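Local atomic coordinates of glycoside hydrolase family protein (Novosphingobium sp. PP1Y, PDB entry 6Q2F), a protein that probably hydrolyses terminal alpha-L-rhamnose residues from rhamnosylated compounds, as an alpha-L-rhamnosidase of the glycoside hydrolases that carries a bound sodium ion. Residues Q1059-V1067 with L1077-K1085. Residues are numbered along the deposited sequence; the frame is centred on the assembly and turned at random.
Sequences QVSVNGVDV and LDIGKAVRK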
loop_
_atom_site.group_PDB
_atom_site.type_symbol
_atom_site.label_atom_id
_atom_site.label_comp_id
_atom_site.label_asym_id
_atom_site.label_seq_id
_atom_site.Cartn_x
_atom_site.Cartn_y
_atom_site.Cartn_z
ATOM N N GLN A 1059 33.517 0.346 11.756
ATOM C CA GLN A 1059 34.418 0.394 10.611
ATOM C C GLN A 1059 35.827 0.098 11.117
ATOM O O GLN A 1059 36.269 0.702 12.094
ATOM C CB GLN A 1059 34.322 1.767 9.912
ATOM C CG GLN A 1059 35.256 1.997 8.719
ATOM C CD GLN A 1059 36.693 2.307 9.152
ATOM O OE1 GLN A 1059 36.930 3.173 9.998
ATOM N NE2 GLN A 1059 37.649 1.588 8.578
ATOM N N VAL A 1060 36.524 -0.838 10.466
ATOM C CA VAL A 1060 37.790 -1.368 10.964
ATOM C C VAL A 1060 38.910 -1.035 9.989
ATOM O O VAL A 1060 38.802 -1.313 8.789
ATOM C CB VAL A 1060 37.714 -2.885 11.191
ATOM C CG1 VAL A 1060 39.101 -3.439 11.618
ATOM C CG2 VAL A 1060 36.649 -3.182 12.227
ATOM N N SER A 1061 39.992 -0.469 10.514
ATOM C CA SER A 1061 41.215 -0.203 9.772
ATOM C C SER A 1061 42.362 -0.976 10.407
ATOM O O SER A 1061 42.587 -0.880 11.618
ATOM C CB SER A 1061 41.535 1.297 9.745
ATOM O OG SER A 1061 40.547 1.989 8.990
ATOM N N VAL A 1062 43.081 -1.740 9.589
ATOM C CA VAL A 1062 44.229 -2.528 10.027
ATOM C C VAL A 1062 45.456 -1.981 9.309
ATOM O O VAL A 1062 45.494 -1.961 8.074
ATOM C CB VAL A 1062 44.025 -4.022 9.740
ATOM C CG1 VAL A 1062 45.292 -4.822 10.075
ATOM C CG2 VAL A 1062 42.829 -4.542 10.520
ATOM N N ASN A 1063 46.446 -1.533 10.074
ATOM C CA ASN A 1063 47.601 -0.813 9.530
ATOM C C ASN A 1063 47.153 0.268 8.548
ATOM O O ASN A 1063 47.650 0.361 7.424
ATOM C CB ASN A 1063 48.593 -1.764 8.861
ATOM C CG ASN A 1063 48.991 -2.914 9.751
ATOM O OD1 ASN A 1063 49.419 -2.709 10.889
ATOM N ND2 ASN A 1063 48.819 -4.143 9.251
ATOM N N GLY A 1064 46.170 1.062 8.974
ATOM C CA GLY A 1064 45.659 2.153 8.167
ATOM C C GLY A 1064 44.777 1.752 7.001
ATOM O O GLY A 1064 44.290 2.632 6.286
ATOM N N VAL A 1065 44.564 0.460 6.775
ATOM C CA VAL A 1065 43.794 -0.019 5.637
ATOM C C VAL A 1065 42.383 -0.335 6.104
ATOM O O VAL A 1065 42.189 -1.124 7.037
ATOM C CB VAL A 1065 44.441 -1.259 4.995
ATOM C CG1 VAL A 1065 43.575 -1.750 3.859
ATOM C CG2 VAL A 1065 45.831 -0.930 4.484
ATOM N N ASP A 1066 41.400 0.254 5.430
ATOM C CA ASP A 1066 39.992 -0.015 5.703
ATOM C C ASP A 1066 39.644 -1.413 5.220
ATOM O O ASP A 1066 39.618 -1.669 4.011
ATOM C CB ASP A 1066 39.129 1.024 5.000
ATOM C CG ASP A 1066 37.638 0.792 5.199
ATOM O OD1 ASP A 1066 37.253 -0.064 6.009
ATOM O OD2 ASP A 1066 36.846 1.499 4.557
ATOM N N VAL A 1067 39.338 -2.317 6.148
ATOM C CA VAL A 1067 38.999 -3.685 5.782
ATOM C C VAL A 1067 37.491 -3.899 5.706
ATOM O O VAL A 1067 37.037 -5.034 5.555
ATOM C CB VAL A 1067 39.656 -4.685 6.742
ATOM C CG1 VAL A 1067 41.149 -4.516 6.667
ATOM C CG2 VAL A 1067 39.199 -4.425 8.166
ATOM N N LEU A 1077 35.061 -9.517 10.037
ATOM C CA LEU A 1077 35.682 -8.991 8.832
ATOM C C LEU A 1077 36.944 -9.777 8.504
ATOM O O LEU A 1077 37.679 -10.206 9.396
ATOM C CB LEU A 1077 36.038 -7.509 8.995
ATOM C CG LEU A 1077 34.851 -6.572 9.194
ATOM C CD1 LEU A 1077 35.333 -5.172 9.416
ATOM C CD2 LEU A 1077 33.953 -6.637 7.954
ATOM N N ASP A 1078 37.206 -9.916 7.207
ATOM C CA ASP A 1078 38.379 -10.621 6.702
ATOM C C ASP A 1078 39.565 -9.665 6.673
ATOM O O ASP A 1078 39.610 -8.749 5.852
ATOM C CB ASP A 1078 38.084 -11.177 5.311
ATOM C CG ASP A 1078 39.219 -12.052 4.770
ATOM O OD1 ASP A 1078 40.380 -11.886 5.203
ATOM O OD2 ASP A 1078 38.935 -12.901 3.902
ATOM N N ILE A 1079 40.545 -9.877 7.548
ATOM C CA ILE A 1079 41.703 -8.994 7.619
ATOM C C ILE A 1079 42.971 -9.637 7.072
ATOM O O ILE A 1079 44.017 -8.973 7.031
ATOM C CB ILE A 1079 41.930 -8.483 9.056
ATOM C CG1 ILE A 1079 42.344 -9.619 9.988
ATOM C CG2 ILE A 1079 40.660 -7.841 9.572
ATOM C CD1 ILE A 1079 42.879 -9.102 11.339
ATOM N N GLY A 1080 42.899 -10.884 6.599
ATOM C CA GLY A 1080 44.097 -11.607 6.187
ATOM C C GLY A 1080 45.007 -10.849 5.234
ATOM O O GLY A 1080 46.227 -11.027 5.268
ATOM N N LYS A 1081 44.440 -9.988 4.387
ATOM C CA LYS A 1081 45.207 -9.253 3.387
ATOM C C LYS A 1081 45.820 -7.978 3.930
ATOM O O LYS A 1081 46.816 -7.496 3.376
ATOM C CB LYS A 1081 44.314 -8.907 2.182
ATOM C CG LYS A 1081 44.013 -10.133 1.301
ATOM C CD LYS A 1081 43.027 -9.809 0.184
ATOM C CE LYS A 1081 42.703 -11.055 -0.638
ATOM N NZ LYS A 1081 41.795 -10.754 -1.785
ATOM N N ALA A 1082 45.257 -7.421 4.996
ATOM C CA ALA A 1082 45.741 -6.157 5.517
ATOM C C ALA A 1082 46.781 -6.307 6.622
ATOM O O ALA A 1082 47.457 -5.326 6.940
ATOM C CB ALA A 1082 44.568 -5.326 6.036
ATOM N N VAL A 1083 46.922 -7.491 7.223
ATOM C CA VAL A 1083 47.857 -7.645 8.338
ATOM C C VAL A 1083 49.279 -7.813 7.814
ATOM O O VAL A 1083 49.522 -8.164 6.652
ATOM C CB VAL A 1083 47.485 -8.825 9.258
ATOM C CG1 VAL A 1083 46.157 -8.601 9.952
ATOM C CG2 VAL A 1083 47.491 -10.141 8.467
ATOM N N ARG A 1084 50.228 -7.598 8.712
ATOM C CA ARG A 1084 51.640 -7.798 8.448
ATOM C C ARG A 1084 52.213 -8.679 9.546
ATOM O O ARG A 1084 51.643 -8.793 10.637
ATOM C CB ARG A 1084 52.387 -6.463 8.413
ATOM C CG ARG A 1084 52.330 -5.766 9.730
ATOM C CD ARG A 1084 52.663 -4.272 9.631
ATOM N NE ARG A 1084 53.871 -4.039 8.849
ATOM C CZ ARG A 1084 54.489 -2.866 8.748
ATOM N NH1 ARG A 1084 54.027 -1.798 9.388
ATOM N NH2 ARG A 1084 55.574 -2.760 7.999
ATOM N N LYS A 1085 53.375 -9.232 9.285
ATOM C CA LYS A 1085 54.066 -10.034 10.255
ATOM C C LYS A 1085 54.482 -9.149 11.427
ATOM O O LYS A 1085 55.030 -8.117 11.237
ATOM C CB LYS A 1085 55.303 -10.588 9.581
ATOM C CG LYS A 1085 55.646 -11.995 9.970
ATOM C CD LYS A 1085 54.639 -12.971 9.436
ATOM C CE LYS A 1085 54.987 -14.362 9.886
ATOM N NZ LYS A 1085 56.366 -14.726 9.493
HETATM O O HOH W 1 38.172 -7.106 4.183
#
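CD of Arg1084 lies over one face of the Asn1063 amide, 3.8 Å from Asn1063 OD1, while the guanidinium plane is turned 77° from that of the amide. The backbone oxygen of Ala1082 is met at the edge: Asn1063 ND2 donates to Ala1082 O over 2.9 Å, with the acceptor in the amide plane. The N-H...O angle is 151°. Asn1088 OD1 also accepts from ND2 and Thr1089 N donates to OD1, so both polar ends of the amide are engaged. With an alanine here, Ala1082 O would probably lose its side-chain donor, and Asn1088 OD1 and Thr1089 N their amide partner, so that the segment before Arg1084 is less firmly tied to the type I' turn of the hairpin.

Away from the turn, along the hairpin, the contact is aliphatic. Ala1082 CB presses on Val1067 CG1 at 3.6 Å and faces Val1062 CB at 4.0 Å. Val1067 CG1 lies anti to its carbonyl carbon (chi1 -60°), which carries this methyl to Ala1082 while CG2 reaches Ile1079 CG2 at 4.0 Å. Farther along, Leu1077 CD1 abuts Val1060 CG2 at 3.7 Å, the two side chains lying alongside but pointing opposite ways. One water donates to both Val1067 O and Asp1078 O, bridging the backbones.

Phe1035 touches Val1062, Ile1079 and Val1083, and Leu1049 touches Val1060 and Ile1079. Val1060, with Val1062 on the same side of its strand, is thus buried between the sheets of strands 1057-1062 and 1047-1055, consistent with a galactose-binding-like beta sandwich. Chemically, apolar packing joins the hairpin to strand 1076-1078 and the turns after it, whereas the direct polar link is one amide-to-carbonyl bond, its donor group fixed by strand 1086-1095.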